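Local coordinates for adapter protein MecA 2 (Bacillus subtilis, PDB 3JTN), which recognises unfolded and aggregated proteins, as well as the competence factor ComK, and delivers them to the ClpC protease, which its C-terminal domain engages, at residues Q15-L20 and T85-F90; Q21-T26 and G45-E50; Q36-L41 and T63-Y68. All blocks are in the same frame, centred on the assembly; numbering follows the deposited sequence.

Contact 1 (Q15-L20 and T85-F90); sequences QLSESL and TIQTHF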
loop_
_atom_site.group_PDB
_atom_site.type_symbol
_atom_site.label_atom_id
_atom_site.label_comp_id
_atom_site.label_asym_id
_atom_site.label_seq_id
_atom_site.Cartn_x
_atom_site.Cartn_y
_atom_site.Cartn_z
ATOM N N GLN A 15 8.390 5.692 -1.315
ATOM C CA GLN A 15 8.789 5.737 -2.705
ATOM C C GLN A 15 7.638 5.305 -3.620
ATOM O O GLN A 15 7.270 5.995 -4.567
ATOM C CB GLN A 15 9.982 4.807 -2.874
ATOM C CG GLN A 15 11.283 5.404 -2.339
ATOM C CD GLN A 15 12.419 4.396 -2.269
ATOM O OE1 GLN A 15 12.197 3.194 -2.110
ATOM N NE2 GLN A 15 13.651 4.888 -2.369
ATOM N N LEU A 16 7.070 4.145 -3.332
ATOM C CA LEU A 16 5.863 3.709 -4.012
ATOM C C LEU A 16 4.844 4.831 -4.120
ATOM O O LEU A 16 4.238 5.040 -5.168
ATOM C CB LEU A 16 5.250 2.544 -3.243
ATOM C CG LEU A 16 3.812 2.189 -3.590
ATOM C CD1 LEU A 16 3.729 1.663 -5.004
ATOM C CD2 LEU A 16 3.323 1.150 -2.612
ATOM N N SER A 17 4.647 5.550 -3.025
ATOM C CA SER A 17 3.626 6.593 -2.970
ATOM C C SER A 17 3.746 7.595 -4.091
ATOM O O SER A 17 2.743 8.106 -4.591
ATOM C CB SER A 17 3.703 7.331 -1.644
ATOM O OG SER A 17 3.421 6.429 -0.601
ATOM N N GLU A 18 4.973 7.888 -4.479
ATOM C CA GLU A 18 5.202 8.817 -5.580
ATOM C C GLU A 18 4.622 8.254 -6.865
ATOM O O GLU A 18 4.020 8.974 -7.661
ATOM C CB GLU A 18 6.701 9.098 -5.759
ATOM C CG GLU A 18 7.018 10.004 -6.945
ATOM C CD GLU A 18 6.088 11.209 -7.034
ATOM O OE1 GLU A 18 5.361 11.335 -8.049
ATOM O OE2 GLU A 18 6.076 12.025 -6.086
ATOM N N SER A 19 4.793 6.955 -7.064
ATOM C CA SER A 19 4.319 6.331 -8.289
ATOM C C SER A 19 2.795 6.253 -8.229
ATOM O O SER A 19 2.120 6.606 -9.190
ATOM C CB SER A 19 4.924 4.942 -8.468
ATOM O OG SER A 19 6.309 5.034 -8.726
ATOM N N LEU A 20 2.258 5.826 -7.089
ATOM C CA LEU A 20 0.801 5.727 -6.943
ATOM C C LEU A 20 0.114 7.080 -7.146
ATOM O O LEU A 20 -0.907 7.171 -7.830
ATOM C CB LEU A 20 0.418 5.123 -5.590
ATOM C CG LEU A 20 0.898 3.700 -5.292
ATOM C CD1 LEU A 20 0.176 3.162 -4.078
ATOM C CD2 LEU A 20 0.677 2.801 -6.483
ATOM N N THR A 85 -1.236 11.055 2.459
ATOM C CA THR A 85 -0.565 11.376 3.711
ATOM C C THR A 85 0.941 11.419 3.511
ATOM O O THR A 85 1.609 12.331 3.965
ATOM C CB THR A 85 -0.868 10.332 4.775
ATOM O OG1 THR A 85 -2.235 10.453 5.177
ATOM C CG2 THR A 85 0.048 10.530 5.985
ATOM N N ILE A 86 1.466 10.413 2.827
ATOM C CA ILE A 86 2.887 10.346 2.538
ATOM C C ILE A 86 3.310 11.458 1.592
ATOM O O ILE A 86 4.240 12.203 1.884
ATOM C CB ILE A 86 3.248 9.002 1.922
ATOM C CG1 ILE A 86 3.163 7.908 2.986
ATOM C CG2 ILE A 86 4.638 9.054 1.325
ATOM C CD1 ILE A 86 3.579 6.541 2.493
ATOM N N GLN A 87 2.626 11.572 0.458
ATOM C CA GLN A 87 3.007 12.556 -0.545
ATOM C C GLN A 87 2.892 13.951 0.011
ATOM O O GLN A 87 3.563 14.866 -0.457
ATOM C CB GLN A 87 2.159 12.431 -1.805
ATOM C CG GLN A 87 2.459 11.196 -2.588
ATOM C CD GLN A 87 3.909 11.113 -2.970
ATOM O OE1 GLN A 87 4.653 10.293 -2.434
ATOM N NE2 GLN A 87 4.329 11.971 -3.891
ATOM N N THR A 88 2.042 14.112 1.017
ATOM C CA THR A 88 1.807 15.428 1.585
ATOM C C THR A 88 2.916 15.797 2.570
ATOM O O THR A 88 2.849 16.831 3.234
ATOM C CB THR A 88 0.424 15.514 2.251
ATOM O OG1 THR A 88 -0.065 16.857 2.178
ATOM C CG2 THR A 88 0.486 15.061 3.701
ATOM N N HIS A 89 3.939 14.948 2.647
ATOM C CA HIS A 89 5.088 15.187 3.525
ATOM C C HIS A 89 6.396 15.031 2.758
ATOM O O HIS A 89 7.341 15.783 2.965
ATOM C CB HIS A 89 5.085 14.209 4.712
ATOM C CG HIS A 89 4.016 14.482 5.723
ATOM N ND1 HIS A 89 4.159 15.416 6.724
ATOM C CD2 HIS A 89 2.790 13.933 5.894
ATOM C CE1 HIS A 89 3.064 15.440 7.463
ATOM N NE2 HIS A 89 2.218 14.546 6.982
ATOM N N PHE A 90 6.431 14.041 1.870
ATOM C CA PHE A 90 7.635 13.689 1.131
ATOM C C PHE A 90 7.555 14.166 -0.315
ATOM O O PHE A 90 6.620 14.875 -0.690
ATOM C CB PHE A 90 7.836 12.175 1.170
ATOM C CG PHE A 90 7.930 11.610 2.561
ATOM C CD1 PHE A 90 9.136 11.111 3.043
ATOM C CD2 PHE A 90 6.816 11.585 3.387
ATOM C CE1 PHE A 90 9.221 10.592 4.325
ATOM C CE2 PHE A 90 6.890 11.068 4.665
ATOM C CZ PHE A 90 8.093 10.571 5.142
#

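Contact 2 (Q21-T26 and G45-E50); sequences QRIGIT and GSHTAE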
loop_
_atom_site.group_PDB
_atom_site.type_symbol
_atom_site.label_atom_id
_atom_site.label_comp_id
_atom_site.label_asym_id
_atom_site.label_seq_id
_atom_site.Cartn_x
_atom_site.Cartn_y
_atom_site.Cartn_z
ATOM N N GLN A 21 0.667 8.127 -6.545
ATOM C CA GLN A 21 0.171 9.480 -6.773
ATOM C C GLN A 21 0.291 9.864 -8.248
ATOM O O GLN A 21 -0.588 10.517 -8.803
ATOM C CB GLN A 21 0.938 10.478 -5.915
ATOM C CG GLN A 21 0.565 11.919 -6.185
ATOM C CD GLN A 21 1.407 12.888 -5.382
ATOM O OE1 GLN A 21 0.967 13.395 -4.350
ATOM N NE2 GLN A 21 2.628 13.142 -5.842
ATOM N N ARG A 22 1.382 9.450 -8.884
ATOM C CA ARG A 22 1.557 9.706 -10.302
ATOM C C ARG A 22 0.354 9.130 -11.063
ATOM O O ARG A 22 -0.193 9.783 -11.950
ATOM C CB ARG A 22 2.850 9.055 -10.813
ATOM C CG ARG A 22 3.555 9.840 -11.904
ATOM C CD ARG A 22 4.154 8.929 -12.975
ATOM N NE ARG A 22 3.178 8.796 -14.042
ATOM C CZ ARG A 22 2.697 7.656 -14.526
ATOM N NH1 ARG A 22 3.132 6.476 -14.091
ATOM N NH2 ARG A 22 1.778 7.716 -15.478
ATOM N N ILE A 23 -0.052 7.908 -10.718
ATOM C CA ILE A 23 -1.116 7.248 -11.471
ATOM C C ILE A 23 -2.506 7.463 -10.870
ATOM O O ILE A 23 -3.422 6.655 -11.069
ATOM C CB ILE A 23 -0.820 5.758 -11.727
ATOM C CG1 ILE A 23 -0.982 4.940 -10.459
ATOM C CG2 ILE A 23 0.606 5.593 -12.306
ATOM C CD1 ILE A 23 -0.605 3.473 -10.625
ATOM N N GLY A 24 -2.657 8.567 -10.147
ATOM C CA GLY A 24 -3.948 8.958 -9.607
ATOM C C GLY A 24 -4.496 8.103 -8.468
ATOM O O GLY A 24 -5.666 8.254 -8.102
ATOM N N ILE A 25 -3.677 7.214 -7.906
ATOM C CA ILE A 25 -4.101 6.408 -6.751
ATOM C C ILE A 25 -3.649 7.087 -5.463
ATOM O O ILE A 25 -2.507 6.919 -5.028
ATOM C CB ILE A 25 -3.506 4.986 -6.776
ATOM C CG1 ILE A 25 -3.952 4.216 -8.016
ATOM C CG2 ILE A 25 -3.866 4.225 -5.522
ATOM C CD1 ILE A 25 -5.279 4.617 -8.508
ATOM N N THR A 26 -4.546 7.851 -4.853
ATOM C CA THR A 26 -4.176 8.714 -3.736
ATOM C C THR A 26 -4.575 8.116 -2.380
ATOM O O THR A 26 -4.405 8.734 -1.334
ATOM C CB THR A 26 -4.770 10.134 -3.942
ATOM O OG1 THR A 26 -4.125 10.762 -5.059
ATOM C CG2 THR A 26 -4.571 10.993 -2.728
ATOM N N GLY A 45 -8.250 3.504 -9.165
ATOM C CA GLY A 45 -8.550 4.585 -10.081
ATOM C C GLY A 45 -9.017 4.070 -11.430
ATOM O O GLY A 45 -9.870 3.178 -11.515
ATOM N N SER A 46 -8.449 4.637 -12.490
ATOM C CA SER A 46 -8.814 4.278 -13.853
ATOM C C SER A 46 -8.062 3.029 -14.277
ATOM O O SER A 46 -8.176 2.571 -15.410
ATOM C CB SER A 46 -8.463 5.428 -14.790
ATOM O OG SER A 46 -7.152 5.894 -14.524
ATOM N N HIS A 47 -7.297 2.479 -13.344
ATOM C CA HIS A 47 -6.366 1.407 -13.647
ATOM C C HIS A 47 -6.902 0.021 -13.345
ATOM O O HIS A 47 -7.876 -0.163 -12.603
ATOM C CB HIS A 47 -5.045 1.626 -12.905
ATOM C CG HIS A 47 -4.438 2.973 -13.151
ATOM N ND1 HIS A 47 -4.094 3.407 -14.410
ATOM C CD2 HIS A 47 -4.136 3.986 -12.306
ATOM C CE1 HIS A 47 -3.600 4.630 -14.334
ATOM N NE2 HIS A 47 -3.608 5.003 -13.069
ATOM N N THR A 48 -6.225 -0.951 -13.934
ATOM C CA THR A 48 -6.563 -2.343 -13.781
ATOM C C THR A 48 -5.805 -2.867 -12.569
ATOM O O THR A 48 -5.047 -2.128 -11.948
ATOM C CB THR A 48 -6.157 -3.103 -15.051
ATOM O OG1 THR A 48 -6.903 -4.318 -15.150
ATOM C CG2 THR A 48 -4.673 -3.400 -15.050
ATOM N N ALA A 49 -6.010 -4.128 -12.216
ATOM C CA ALA A 49 -5.278 -4.701 -11.092
ATOM C C ALA A 49 -3.852 -4.994 -11.511
ATOM O O ALA A 49 -2.913 -4.720 -10.772
ATOM C CB ALA A 49 -5.954 -5.964 -10.593
ATOM N N GLU A 50 -3.700 -5.548 -12.708
ATOM C CA GLU A 50 -2.388 -5.880 -13.250
ATOM C C GLU A 50 -1.517 -4.635 -13.323
ATOM O O GLU A 50 -0.337 -4.685 -13.019
ATOM C CB GLU A 50 -2.522 -6.509 -14.640
ATOM C CG GLU A 50 -3.342 -7.789 -14.680
ATOM C CD GLU A 50 -4.834 -7.545 -14.494
ATOM O OE1 GLU A 50 -5.365 -6.587 -15.093
ATOM O OE2 GLU A 50 -5.477 -8.319 -13.752
HETATM O O HOH W 1 -6.524 6.525 -11.629
#

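Contact 3 (Q36-L41 and T63-Y68); sequences QYFLSL and TTLTIY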
loop_
_atom_site.group_PDB
_atom_site.type_symbol
_atom_site.label_atom_id
_atom_site.label_comp_id
_atom_site.label_asym_id
_atom_site.label_seq_id
_atom_site.Cartn_x
_atom_site.Cartn_y
_atom_site.Cartn_z
ATOM N N GLN A 36 6.567 -5.783 9.753
ATOM C CA GLN A 36 6.570 -5.315 8.373
ATOM C C GLN A 36 5.405 -4.394 8.098
ATOM O O GLN A 36 4.390 -4.437 8.783
ATOM C CB GLN A 36 6.564 -6.483 7.379
ATOM C CG GLN A 36 7.950 -6.917 6.941
ATOM C CD GLN A 36 7.926 -7.735 5.667
ATOM O OE1 GLN A 36 6.882 -7.892 5.036
ATOM N NE2 GLN A 36 9.087 -8.252 5.273
ATOM N N TYR A 37 5.571 -3.562 7.083
ATOM C CA TYR A 37 4.517 -2.684 6.611
ATOM C C TYR A 37 3.776 -3.317 5.447
ATOM O O TYR A 37 4.371 -3.944 4.575
ATOM C CB TYR A 37 5.112 -1.347 6.171
ATOM C CG TYR A 37 5.560 -0.532 7.334
ATOM C CD1 TYR A 37 4.643 0.215 8.064
ATOM C CD2 TYR A 37 6.881 -0.549 7.745
ATOM C CE1 TYR A 37 5.024 0.944 9.137
ATOM C CE2 TYR A 37 7.286 0.180 8.835
ATOM C CZ TYR A 37 6.351 0.925 9.523
ATOM O OH TYR A 37 6.727 1.659 10.599
ATOM N N PHE A 38 2.470 -3.131 5.423
ATOM C CA PHE A 38 1.667 -3.643 4.335
ATOM C C PHE A 38 0.831 -2.518 3.790
ATOM O O PHE A 38 0.368 -1.653 4.533
ATOM C CB PHE A 38 0.756 -4.781 4.823
ATOM C CG PHE A 38 1.509 -5.951 5.379
ATOM C CD1 PHE A 38 1.687 -7.100 4.626
ATOM C CD2 PHE A 38 2.044 -5.900 6.650
ATOM C CE1 PHE A 38 2.377 -8.179 5.135
ATOM C CE2 PHE A 38 2.736 -6.976 7.167
ATOM C CZ PHE A 38 2.910 -8.116 6.410
ATOM N N LEU A 39 0.639 -2.531 2.487
ATOM C CA LEU A 39 -0.265 -1.592 1.872
ATOM C C LEU A 39 -1.408 -2.364 1.273
ATOM O O LEU A 39 -1.219 -3.401 0.632
ATOM C CB LEU A 39 0.437 -0.778 0.796
ATOM C CG LEU A 39 -0.410 0.259 0.063
ATOM C CD1 LEU A 39 -0.617 1.503 0.890
ATOM C CD2 LEU A 39 0.279 0.615 -1.229
ATOM N N SER A 40 -2.604 -1.855 1.498
ATOM C CA SER A 40 -3.793 -2.438 0.920
ATOM C C SER A 40 -4.367 -1.347 0.069
ATOM O O SER A 40 -4.430 -0.197 0.505
ATOM C CB SER A 40 -4.791 -2.805 2.015
ATOM O OG SER A 40 -6.087 -2.970 1.463
ATOM N N LEU A 41 -4.755 -1.693 -1.150
ATOM C CA LEU A 41 -5.416 -0.750 -2.036
ATOM C C LEU A 41 -6.777 -1.327 -2.372
ATOM O O LEU A 41 -6.920 -2.539 -2.539
ATOM C CB LEU A 41 -4.609 -0.536 -3.323
ATOM C CG LEU A 41 -3.262 0.179 -3.238
ATOM C CD1 LEU A 41 -2.614 0.190 -4.605
ATOM C CD2 LEU A 41 -3.402 1.600 -2.708
ATOM N N THR A 63 1.787 -10.737 -0.547
ATOM C CA THR A 63 1.707 -11.337 0.768
ATOM C C THR A 63 0.506 -12.255 0.718
ATOM O O THR A 63 -0.438 -11.991 -0.027
ATOM C CB THR A 63 1.547 -10.255 1.854
ATOM O OG1 THR A 63 1.330 -10.864 3.132
ATOM C CG2 THR A 63 0.382 -9.338 1.520
ATOM N N THR A 64 0.542 -13.347 1.478
ATOM C CA THR A 64 -0.607 -14.244 1.547
ATOM C C THR A 64 -1.555 -13.784 2.646
ATOM O O THR A 64 -2.635 -14.346 2.826
ATOM C CB THR A 64 -0.193 -15.706 1.802
ATOM O OG1 THR A 64 0.398 -15.817 3.102
ATOM C CG2 THR A 64 0.797 -16.184 0.734
ATOM N N LEU A 65 -1.150 -12.752 3.376
ATOM C CA LEU A 65 -1.968 -12.242 4.465
ATOM C C LEU A 65 -3.377 -11.938 3.987
ATOM O O LEU A 65 -3.607 -11.750 2.802
ATOM C CB LEU A 65 -1.343 -10.994 5.081
ATOM C CG LEU A 65 -0.528 -11.236 6.349
ATOM C CD1 LEU A 65 0.581 -12.243 6.097
ATOM C CD2 LEU A 65 0.035 -9.928 6.840
ATOM N N THR A 66 -4.325 -11.923 4.914
ATOM C CA THR A 66 -5.652 -11.421 4.616
ATOM C C THR A 66 -5.743 -10.008 5.171
ATOM O O THR A 66 -4.941 -9.618 6.032
ATOM C CB THR A 66 -6.730 -12.316 5.232
ATOM O OG1 THR A 66 -6.624 -12.289 6.663
ATOM C CG2 THR A 66 -6.544 -13.738 4.751
ATOM N N ILE A 67 -6.690 -9.221 4.667
ATOM C CA ILE A 67 -6.926 -7.894 5.234
ATOM C C ILE A 67 -7.521 -8.087 6.619
ATOM O O ILE A 67 -7.384 -7.228 7.489
ATOM C CB ILE A 67 -7.896 -7.053 4.382
ATOM C CG1 ILE A 67 -7.926 -5.601 4.869
ATOM C CG2 ILE A 67 -9.301 -7.649 4.418
ATOM C CD1 ILE A 67 -6.760 -4.763 4.381
ATOM N N TYR A 68 -8.187 -9.227 6.807
ATOM C CA TYR A 68 -8.715 -9.606 8.117
ATOM C C TYR A 68 -7.577 -9.755 9.121
ATOM O O TYR A 68 -7.600 -9.158 10.197
ATOM C CB TYR A 68 -9.522 -10.908 8.049
ATOM C CG TYR A 68 -9.974 -11.363 9.420
ATOM C CD1 TYR A 68 -11.120 -10.840 9.997
ATOM C CD2 TYR A 68 -9.224 -12.270 10.155
ATOM C CE1 TYR A 68 -11.526 -11.226 11.264
ATOM C CE2 TYR A 68 -9.618 -12.666 11.417
ATOM C CZ TYR A 68 -10.770 -12.140 11.971
ATOM O OH TYR A 68 -11.173 -12.525 13.230
#

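Contact 1 (Q15-L20 and T85-F90)
The backbones of Ser17 and Gln87 are closest here, their CA atoms 6.5 Å apart, where the middle of helix 10-22 meets the last turn of helix 82-87. This is a helix-helix contact in the C-terminal alpha+beta domain of the adapter, joining a helix near the start of the chain to the last helix of the chain. Ser17 and Ile86 both direct their CB atoms at the opposite helix. The serine hydroxyl lies beside its own backbone N, chi1 -63°, which turns it back along the helix to bond the carbonyl O of Ile13. Ile86 covers this small residue with both of its branches: CD1 is 3.1 Å from Ser17 OG, and CG2 packs 3.6 Å from Ser17 CB. Beyond the serine, Ile86 continues over Phe10, Ile13 and Ile14 of the same helix and touches Met78 of strand 75-78.

Gln87, bent at chi2 (-57°), lays its amide against the backbone of helix 10-22, with CD 3.6 Å from Ser17 O. Glu18 is bent at chi2 as well and reaches out to this amide at the more exposed margin. Their two chains cross at about a right angle, carboxylate and amide planes 79° apart, and the hydrogen bond from Gln87 NE2 to Glu18 OE2, 2.8 Å long, is weak because it is strongly bent. At the other end of the amide, Gln87 OE1 rests 3.2 Å from Ser17 CB.

Contact 2 (Q21-T26 and G45-E50)
With CG beside the backbone N of its own residue, the His47 ring swings toward Ile23, whose CG1 takes the crowded position between backbone N and carbonyl carbon (chi1 73°). The isoleucine belongs to a Schellman motif that ends helix 10-22: Gly24, at positive phi, is the C-prime residue, Gly24 N bonds Gln21 O, and Ile25 N pairs with Leu20 O. As the helix unwinds, Ile23 O turns toward the loop that leads into helix 49-59, and His47 NE2 donates to it at 2.6 Å. The bond is bent, with an N-H...O angle of 131°. The carbonyl O lies almost in the imidazole plane, while the donor is tilted 19° from the plane of the carbonyl.

The isoleucine side chain passes to one side of the ring plane, with Ile23 CB 3.2 Å from His47 NE2 and CG1 and CD1 running on past CD2. One residue thus offers the histidine both a polar and an apolar surface. Over the opposite face of the imidazole sits Ser46 OG, 3.8 Å above its centre. A water bridges the two segments, donating to Ile23 O and accepting from Ser46 N, so Ile23 O accepts from both the imidazole and the water.

Ile25 closes the contact beside this polar group. Its CB does not point at the opposite loop, but the delta methyl extends to the backbone of Gly45, where a side chain would collide with it. Ile25 CD1 comes to rest 3.2 Å from Gly45 N.

Contact 3 (Q36-L41 and T63-Y68)
Leu65 sets one methyl over the face of the Phe38 ring while Thr63 meets the same ring at its edge, the phenyl group crossing both side chains at about a right angle. The methyl is CD2, 3.7 Å from the ring centroid and 29° off the normal, a CH-pi contact displaced toward the rim carrying CE1 and CZ. Thr63 approaches close to the ring plane, its OG1 3.5 Å from Phe38 CE1. That hydroxyl is anti to the threonine's backbone N, chi1 174°, and from there it also accepts from Leu65 N at 3.1 Å. This nearly straight bond, 161° at the hydrogen, defines an ST turn, and it ties together the very two residues that hold the ring from different directions.

The ring belongs to strand 36-41, the central strand of a five-stranded antiparallel sheet, and the contact brings the loop between short edge strand 61-62 and helix 67-73 over one face of that sheet. Leu39 and Leu41, alternating with Phe38 and Ser40, turn to the other face and pack on helix 10-22. Replacing Phe38 by an alanine would probably leave Leu65 CD2 without the aromatic face it rests on and open a gap between the sheet and the loop, with Leu70 of helix 67-73 losing a neighbour too.

Farther along the strand, Ile67 opens the helix just after its N-cap, Thr66, whose hydroxyl bonds the backbone N of Arg69. Ile67 extends CD1 back to the sheet, 3.6 Å from Ser40 CB and 3.5 Å from Ser40 OG.

How the contacts relate
The three contacts show how a small alpha+beta domain can cover both faces of one antiparallel sheet. Contacts 1 and 2 share helix 10-22, their centres 13 Å apart: contact 1 joins its middle to the C-terminal helix, contact 2 its end to the loop before helix 49-59. Contact 3 lies about 18 Å from each, between centres, across the middle of the chain. Strand 36-41 connects them, since Leu39 packs on Leu16 and Leu20, and Leu41 on Leu20 and Ile25. In sequence, contact 1 spans the other two, whose segments alternate. Residues distant along the chain are thereby gathered into the single compact domain that interacts with ClpC.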